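Local coordinates for ferrous iron uptake transporter protein B (Streptococcus thermophilus, PDB 3TAH) that probably drives GTP-dependent uptake of ferrous iron across the membrane, this piece being its cytosolic GTP-binding G domain with the attached helical domain, at residues Arg95-Tyr98 with Leu99-Gln102; Lys126-Val129 with Asp130-Ser133; Pro172-Asp175 with Asp176-Ala180; Tyr250-Ile253 with Glu254-Cys257. The protein carries 1 engineered substitution. All blocks are in the same frame, centred on the assembly; numbering follows the deposited sequence.

Contact 1 (Arg95-Tyr98 with Leu99-Gln102); sequences RNLY and LTTQ
Leu97 O accepts from Thr101 N at 3.0 Å, the one strong backbone bond of helical type between these two consecutive turns of helix 93-105. Just before it the turn is slack: the N-H of Leu99 reaches Asn96 O only weakly at 3.5 Å, and a water bridges the gap, lying 2.8 Å from Arg95 O and accepting from Leu99 N at 3.1 Å.

Side chains take over at Tyr98 O. The hydroxyl of Thr101 donates to it at 2.8 Å, and chi1 of 63° makes this possible by folding OG1 back between its own N and carbonyl carbon, over the preceding turn. The amide of Gln102 adds a weak bond from NE2 to the same oxygen. The Gln102 chain is extended beyond CG, which carries NE2 to 3.3 Å from CE2 of the Tyr98 ring, with ring and amide planes almost perpendicular (87°). Arg249 NH1 bonds Thr101 OG1 as well, while Ser61 OG and Met62 N hold the two ends of the Gln102 amide, fixing which way round it sits. A turn away, Leu97 and Thr100 run side by side, CD2 to OG1 3.6 Å, and that hydroxyl is bonded to Asn86 OD1 on strand 83-89.

Helix 93-105 is the crossover of a beta-alpha-beta unit between strands 83-89 and 110-115. Asn96 and Thr100 rest on Val88 of the sheet. The Asn96 amide is held by Asn92 O and Asp89 N, and merely touches Asn11 and Ser14 of the nucleotide-binding loop. Leu97 and Tyr98 meet helix 241-259, where Tyr98 stacks on Tyr250.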
# COMPACT_ATOMS: atom_id res chain seq x y z
N ARG A 95 1.57 12.85 3.59
CA ARG A 95 2.49 12.46 2.52
C ARG A 95 2.75 10.95 2.51
O ARG A 95 2.79 10.36 1.44
CB ARG A 95 3.84 13.21 2.60
CG ARG A 95 4.83 12.84 1.47
CD ARG A 95 6.06 13.77 1.36
NE ARG A 95 7.00 13.58 2.46
CZ ARG A 95 7.96 14.44 2.82
NH1 ARG A 95 8.16 15.59 2.18
NH2 ARG A 95 8.75 14.14 3.85
N ASN A 96 2.93 10.36 3.68
CA ASN A 96 3.16 8.92 3.81
C ASN A 96 1.93 8.06 3.45
O ASN A 96 2.09 6.96 2.91
CB ASN A 96 3.63 8.55 5.22
CG ASN A 96 5.11 8.85 5.45
OD1 ASN A 96 5.90 7.94 5.76
ND2 ASN A 96 5.48 10.11 5.33
N LEU A 97 0.73 8.55 3.75
CA LEU A 97 -0.50 7.79 3.47
C LEU A 97 -0.85 7.72 1.98
O LEU A 97 -1.71 6.93 1.59
CB LEU A 97 -1.70 8.32 4.28
CG LEU A 97 -1.63 8.17 5.80
CD1 LEU A 97 -2.79 8.91 6.43
CD2 LEU A 97 -1.62 6.67 6.25
N TYR A 98 -0.21 8.53 1.15
CA TYR A 98 -0.39 8.45 -0.29
C TYR A 98 -0.09 7.03 -0.78
O TYR A 98 -0.92 6.39 -1.45
CB TYR A 98 0.47 9.49 -0.99
CG TYR A 98 0.24 9.59 -2.47
CD1 TYR A 98 -0.80 10.36 -2.99
CD2 TYR A 98 1.07 8.93 -3.37
CE1 TYR A 98 -1.01 10.45 -4.34
CE2 TYR A 98 0.87 9.03 -4.73
CZ TYR A 98 -0.18 9.79 -5.20
OH TYR A 98 -0.38 9.88 -6.53
N LEU A 99 1.07 6.53 -0.41
CA LEU A 99 1.43 5.14 -0.70
C LEU A 99 0.44 4.16 -0.03
O LEU A 99 0.02 3.20 -0.65
CB LEU A 99 2.85 4.84 -0.21
CG LEU A 99 3.37 3.41 -0.42
CD1 LEU A 99 3.47 3.03 -1.91
CD2 LEU A 99 4.70 3.22 0.29
N THR A 100 0.08 4.42 1.23
CA THR A 100 -0.78 3.54 1.98
C THR A 100 -2.07 3.23 1.21
O THR A 100 -2.51 2.07 1.14
CB THR A 100 -1.12 4.16 3.35
OG1 THR A 100 0.09 4.47 4.05
CG2 THR A 100 -2.00 3.20 4.16
N THR A 101 -2.68 4.26 0.61
CA THR A 101 -3.93 4.05 -0.13
C THR A 101 -3.74 3.03 -1.26
O THR A 101 -4.60 2.19 -1.51
CB THR A 101 -4.54 5.38 -0.67
OG1 THR A 101 -3.65 5.99 -1.62
CG2 THR A 101 -4.86 6.37 0.47
N GLN A 102 -2.60 3.11 -1.92
CA GLN A 102 -2.28 2.18 -2.99
C GLN A 102 -1.99 0.77 -2.51
O GLN A 102 -2.36 -0.20 -3.17
CB GLN A 102 -1.09 2.71 -3.79
CG GLN A 102 -1.32 4.06 -4.44
CD GLN A 102 -0.05 4.61 -5.04
OE1 GLN A 102 0.57 3.94 -5.85
NE2 GLN A 102 0.35 5.81 -4.62
O HOH W 1 3.66 8.10 0.07

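Contact 2 (Lys126-Val129 with Asp130-Ser133); sequences KINV and DKLS. With MG (magnesium ion), chain E.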
# COMPACT_ATOMS: atom_id res chain seq x y z
N LYS A 126 -0.18 15.62 17.86
CA LYS A 126 -0.90 14.43 18.35
C LYS A 126 -1.63 13.73 17.20
O LYS A 126 -2.06 14.39 16.24
CB LYS A 126 -1.91 14.80 19.44
N ILE A 127 -1.73 12.40 17.30
CA ILE A 127 -2.51 11.58 16.38
C ILE A 127 -3.33 10.63 17.24
O ILE A 127 -2.78 9.96 18.12
CB ILE A 127 -1.62 10.75 15.40
CG1 ILE A 127 -0.88 11.67 14.44
CG2 ILE A 127 -2.46 9.70 14.63
CD1 ILE A 127 0.07 10.98 13.46
N ASN A 128 -4.64 10.58 16.99
CA ASN A 128 -5.50 9.68 17.74
C ASN A 128 -5.48 8.33 17.01
O ASN A 128 -6.20 8.14 16.03
CB ASN A 128 -6.90 10.26 17.90
CG ASN A 128 -7.72 9.50 18.91
OD1 ASN A 128 -7.50 8.30 19.12
ND2 ASN A 128 -8.66 10.18 19.56
N VAL A 129 -4.66 7.41 17.50
CA VAL A 129 -4.39 6.15 16.80
C VAL A 129 -5.65 5.33 16.45
O VAL A 129 -5.81 4.93 15.29
CB VAL A 129 -3.37 5.28 17.57
CG1 VAL A 129 -3.21 3.91 16.94
CG2 VAL A 129 -2.04 5.99 17.57
N ASP A 130 -6.53 5.09 17.42
CA ASP A 130 -7.69 4.25 17.12
C ASP A 130 -8.63 4.91 16.10
O ASP A 130 -9.23 4.20 15.29
CB ASP A 130 -8.44 3.76 18.38
CG ASP A 130 -9.33 4.80 18.94
OD1 ASP A 130 -8.83 5.92 19.16
OD2 ASP A 130 -10.52 4.51 19.16
N LYS A 131 -8.76 6.24 16.14
CA LYS A 131 -9.56 6.96 15.14
C LYS A 131 -8.91 6.87 13.76
O LYS A 131 -9.61 6.71 12.76
CB LYS A 131 -9.78 8.43 15.50
CG LYS A 131 -10.77 8.64 16.63
CD LYS A 131 -11.22 10.09 16.69
CE LYS A 131 -12.26 10.29 17.78
NZ LYS A 131 -12.46 11.73 18.07
N LEU A 132 -7.59 6.99 13.70
CA LEU A 132 -6.88 6.84 12.42
C LEU A 132 -7.12 5.45 11.84
O LEU A 132 -7.41 5.31 10.64
CB LEU A 132 -5.37 7.08 12.58
CG LEU A 132 -4.53 7.00 11.30
CD1 LEU A 132 -4.97 8.10 10.35
CD2 LEU A 132 -3.02 7.07 11.61
N SER A 133 -7.00 4.43 12.69
CA SER A 133 -7.29 3.03 12.32
C SER A 133 -8.72 2.88 11.83
O SER A 133 -8.97 2.29 10.77
CB SER A 133 -7.05 2.08 13.50
OG SER A 133 -7.36 0.73 13.16
MG MG E . -7.98 6.97 20.71
O HOH W 2 -9.90 7.79 20.89
O HOH W 3 -6.03 6.05 20.30
O HOH W 4 -7.13 7.93 22.29
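Asn128 and Asp130 clasp a magnesium ion at the start of helix 129-136, with Asn128 in the N-cap position. From its backbone the asparagine runs outward with CG anti to N (chi1 -168°). CB lies 4.2 Å from Lys131 CB, and CG leads on to the metal. At the tip the amide divides its work: OD1 binds the magnesium at 2.1 Å, and ND2 donates to a metal-bound water at 3.0 Å. Asp130 comes up alongside, pointing the same way, its carboxylate turned 42° from the amide plane. Asp130 OD1 is a second metal ligand, and it sits 2.7 Å from Asn128 OD1 because the two oxygens share the cation.

Behind the metal the helix winds up normally, Leu132 N donating to Asn128 O and Ser133 N to Val129 O. Ile127 CG2 meets Leu132 CD2 on the protein side, where Ile127 and Val129 also touch Leu114 of strand 110-115. Three waters complete the five ligands modelled round the magnesium; one of them, 2.2 Å from the metal, also accepts from Asp130 N at 3.1 Å.

Contact 3 (Pro172-Asp175 with Asp176-Ala180); sequences PIYD and DRLEA
Asp175 grips Arg177 twice through a single oxygen, and this is the heart of the N-terminal cap of helix 176-189. As N-cap residue it turns OD1 onto the helix, CG lying anti to its N (chi1 -174°). Arg177 N donates to that oxygen at 2.8 Å, and Arg177 NE does the same at 2.8 Å in a salt bridge. The two donors arrive from opposite faces of the carboxylate, both well out of its plane, whereas OD1 lies close to the guanidinium plane, at its edge. The arginine chain bends at chi3 to bring NE back, and its cation also sits on the ring of Phe237. Backbone bonds continue the cap: Asp175 O takes a straight bond from Glu179 N at 2.9 Å and a weak one from Leu178 N.

Glu179 reaches back past the cap. Its chain bends at chi2 (-62°), carrying OE2 to Tyr174 N at 2.8 Å; the N-H points almost directly at this oxygen and meets it on the anti side. Arg199 NH2 forms a salt bridge with the same OE2. Tyr174 in turn lies alongside Leu178, CD2 to CD2 4.0 Å, with Pro172 O over one face of its ring and its hydroxyl bonded to Glu105 of helix 93-105. A water ties Tyr174 O to Asp176 OD1 on the outer side.

Two acid side chains thus hold residues 172-175 against the first turns of helix 176-189. Each carboxylate takes one backbone N-H, Asp175 from the helix start and Glu179 from the loop before it, and has an arginine partner, which would favour the ionised form of both.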
# COMPACT_ATOMS: atom_id res chain seq x y z
N PRO A 172 -10.24 2.48 0.38
CA PRO A 172 -10.58 3.91 0.35
C PRO A 172 -11.65 4.21 -0.70
O PRO A 172 -11.49 3.86 -1.86
CB PRO A 172 -9.26 4.59 -0.04
CG PRO A 172 -8.22 3.66 0.49
CD PRO A 172 -8.78 2.27 0.32
N ILE A 173 -12.75 4.83 -0.27
CA ILE A 173 -13.84 5.16 -1.17
C ILE A 173 -13.63 6.60 -1.62
O ILE A 173 -13.51 7.50 -0.78
CB ILE A 173 -15.23 4.98 -0.48
CG1 ILE A 173 -15.46 3.52 -0.11
CG2 ILE A 173 -16.37 5.47 -1.40
CD1 ILE A 173 -16.71 3.30 0.76
N TYR A 174 -13.57 6.81 -2.93
CA TYR A 174 -13.33 8.12 -3.53
C TYR A 174 -14.65 8.76 -3.98
O TYR A 174 -15.73 8.21 -3.73
CB TYR A 174 -12.36 7.98 -4.70
CG TYR A 174 -11.06 7.34 -4.29
CD1 TYR A 174 -10.31 7.86 -3.23
CD2 TYR A 174 -10.58 6.22 -4.94
CE1 TYR A 174 -9.11 7.28 -2.82
CE2 TYR A 174 -9.38 5.62 -4.53
CZ TYR A 174 -8.65 6.16 -3.48
OH TYR A 174 -7.47 5.60 -3.07
N ASP A 175 -14.57 9.91 -4.63
CA ASP A 175 -15.75 10.61 -5.13
C ASP A 175 -16.65 9.68 -5.95
O ASP A 175 -16.14 8.83 -6.70
CB ASP A 175 -15.37 11.79 -6.02
CG ASP A 175 -16.59 12.60 -6.42
OD1 ASP A 175 -17.05 12.47 -7.56
OD2 ASP A 175 -17.11 13.31 -5.54
N ASP A 176 -17.97 9.83 -5.80
CA ASP A 176 -18.93 9.06 -6.62
C ASP A 176 -18.61 8.97 -8.11
O ASP A 176 -18.85 7.93 -8.73
CB ASP A 176 -20.35 9.63 -6.51
CG ASP A 176 -21.00 9.33 -5.18
OD1 ASP A 176 -20.51 8.45 -4.44
OD2 ASP A 176 -22.01 9.99 -4.88
N ARG A 177 -18.08 10.06 -8.67
CA ARG A 177 -17.76 10.10 -10.11
C ARG A 177 -16.57 9.22 -10.46
O ARG A 177 -16.54 8.61 -11.53
CB ARG A 177 -17.49 11.51 -10.58
CG ARG A 177 -18.69 12.45 -10.57
CD ARG A 177 -18.21 13.88 -10.75
NE ARG A 177 -17.47 14.35 -9.58
CZ ARG A 177 -16.81 15.51 -9.50
NH1 ARG A 177 -16.79 16.36 -10.53
NH2 ARG A 177 -16.17 15.82 -8.38
N LEU A 178 -15.59 9.14 -9.56
CA LEU A 178 -14.47 8.23 -9.79
C LEU A 178 -14.90 6.79 -9.53
O LEU A 178 -14.50 5.91 -10.28
CB LEU A 178 -13.24 8.59 -8.95
CG LEU A 178 -12.01 7.68 -9.17
CD1 LEU A 178 -11.64 7.58 -10.66
CD2 LEU A 178 -10.84 8.18 -8.36
N GLU A 179 -15.70 6.56 -8.49
CA GLU A 179 -16.23 5.22 -8.19
C GLU A 179 -17.06 4.65 -9.35
O GLU A 179 -16.97 3.45 -9.63
CB GLU A 179 -17.03 5.22 -6.89
CG GLU A 179 -16.19 5.48 -5.63
CD GLU A 179 -15.13 4.43 -5.40
OE1 GLU A 179 -15.35 3.26 -5.79
OE2 GLU A 179 -14.07 4.77 -4.84
N ALA A 180 -17.83 5.50 -10.03
CA ALA A 180 -18.58 5.09 -11.22
C ALA A 180 -17.63 4.59 -12.31
O ALA A 180 -17.86 3.53 -12.91
CB ALA A 180 -19.45 6.26 -11.75
O HOH W 5 -18.30 7.38 -3.38

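Contact 4 (Tyr250-Ile253 with Glu254-Cys257); sequences YAFI and ERVC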
# COMPACT_ATOMS: atom_id res chain seq x y z
N TYR A 250 -5.41 12.24 -2.10
CA TYR A 250 -5.18 13.29 -1.10
C TYR A 250 -6.45 13.77 -0.42
O TYR A 250 -6.42 14.04 0.78
CB TYR A 250 -4.37 14.46 -1.68
CG TYR A 250 -2.91 14.13 -1.86
CD1 TYR A 250 -2.11 13.81 -0.77
CD2 TYR A 250 -2.31 14.14 -3.12
CE1 TYR A 250 -0.76 13.49 -0.93
CE2 TYR A 250 -0.97 13.83 -3.28
CZ TYR A 250 -0.20 13.50 -2.19
OH TYR A 250 1.14 13.19 -2.34
N ALA A 251 -7.57 13.87 -1.14
CA ALA A 251 -8.83 14.26 -0.50
C ALA A 251 -9.25 13.24 0.57
O ALA A 251 -9.62 13.62 1.70
CB ALA A 251 -9.93 14.49 -1.55
N PHE A 252 -9.18 11.95 0.23
CA PHE A 252 -9.48 10.88 1.16
C PHE A 252 -8.59 10.97 2.40
O PHE A 252 -9.07 10.91 3.54
CB PHE A 252 -9.28 9.52 0.49
CG PHE A 252 -9.33 8.37 1.45
CD1 PHE A 252 -10.54 7.84 1.87
CD2 PHE A 252 -8.15 7.81 1.92
CE1 PHE A 252 -10.58 6.78 2.76
CE2 PHE A 252 -8.18 6.75 2.81
CZ PHE A 252 -9.39 6.23 3.23
N ILE A 253 -7.28 11.11 2.16
CA ILE A 253 -6.28 11.23 3.23
C ILE A 253 -6.58 12.42 4.15
O ILE A 253 -6.54 12.27 5.37
CB ILE A 253 -4.86 11.34 2.66
CG1 ILE A 253 -4.45 10.03 2.00
CG2 ILE A 253 -3.83 11.69 3.75
CD1 ILE A 253 -3.26 10.19 1.07
N GLU A 254 -6.87 13.58 3.56
CA GLU A 254 -7.22 14.75 4.38
C GLU A 254 -8.46 14.53 5.24
O GLU A 254 -8.46 14.92 6.43
CB GLU A 254 -7.38 16.00 3.50
CG GLU A 254 -6.07 16.45 2.86
CD GLU A 254 -6.17 17.75 2.10
OE1 GLU A 254 -7.05 18.60 2.41
OE2 GLU A 254 -5.34 17.94 1.19
N ARG A 255 -9.50 13.92 4.65
CA ARG A 255 -10.74 13.59 5.36
C ARG A 255 -10.46 12.66 6.53
O ARG A 255 -10.90 12.91 7.65
CB ARG A 255 -11.78 12.95 4.43
CG ARG A 255 -12.45 13.88 3.42
CD ARG A 255 -13.70 13.25 2.78
NE ARG A 255 -13.45 12.02 2.00
CZ ARG A 255 -13.08 11.94 0.72
NH1 ARG A 255 -12.87 13.03 -0.02
NH2 ARG A 255 -12.90 10.74 0.16
N VAL A 256 -9.71 11.59 6.27
CA VAL A 256 -9.34 10.65 7.32
C VAL A 256 -8.56 11.34 8.44
O VAL A 256 -8.90 11.18 9.63
CB VAL A 256 -8.50 9.47 6.77
CG1 VAL A 256 -7.96 8.63 7.92
CG2 VAL A 256 -9.34 8.63 5.80
N CYS A 257 -7.54 12.12 8.08
CA CYS A 257 -6.70 12.78 9.10
C CYS A 257 -7.49 13.80 9.92
O CYS A 257 -7.28 13.91 11.12
CB CYS A 257 -5.44 13.39 8.49
SG CYS A 257 -4.32 12.13 7.82
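The Phe252 ring carries Val256 CG2 over one face and Arg255 NH2 at its edge. The methyl is a CH-pi partner, 3.7 Å from the ring centroid and 19° off the normal, closest to CZ at 3.5 Å. Phe252 adopts chi1 of 170°, which swings the ring along the helix toward the following turn and under that methyl. Arg255 crosses it at about a right angle, guanidinium and ring planes 78° apart. Bent at chi3, the arginine folds back along the helix, and one face of its guanidinium lies over the main chain, with Phe252 CA and Ala251 O each 3.6 Å above its plane. NH1 comes to 3.6 Å from Ala251 CB.

Beneath these side chains helix 241-259 is regular. Glu254, Arg255, Val256 and Cys257 donate their N-H to the carbonyls of Tyr250, Ala251, Phe252 and Ile253 in turn, the last of them 2.9 Å from Cys257 N to Ile253 O. On another flank Ile253 CG2 meets Cys257 SG at 4.1 Å, a looser apolar pair that faces Glu94 of helix 93-105. Val256 turns instead to helix 129-136, where it packs on Leu132, His135 and Leu136.

The helix is therefore two-natured. Its buried side offers a ring, a valine, an isoleucine and a sulfur to helices 93-105 and 129-136, and to Pro172 and Tyr174, while Glu254 and Arg255 lie on the exposed side. The Arg255 cation keeps NH2 at the ring edge and sets one face over the main chain of Ala251 and Phe252, where the Ala251 carbonyl oxygen probably favours it.

How the contacts relate
Each contact closes no more than a helical turn or a cap, and the four follow in series along the chain, with none enclosing or crossing another. Contact 1 lies on the crossover helix of the G domain; contact 2 begins a later helix of the same domain, the two centres about 16 Å apart. Contact 3 opens helix 176-189, and contact 4 sits on the last helix. That final helix brings them together: Ile253 CD1 meets the Leu97-Tyr98 backbone of contact 1, Val256 CG1 touches Leu132 CD1 of contact 2, and Phe252 covers Pro172 in contact 3. Contacts 2 and 3 stay about 10 Å apart at their nearest atoms.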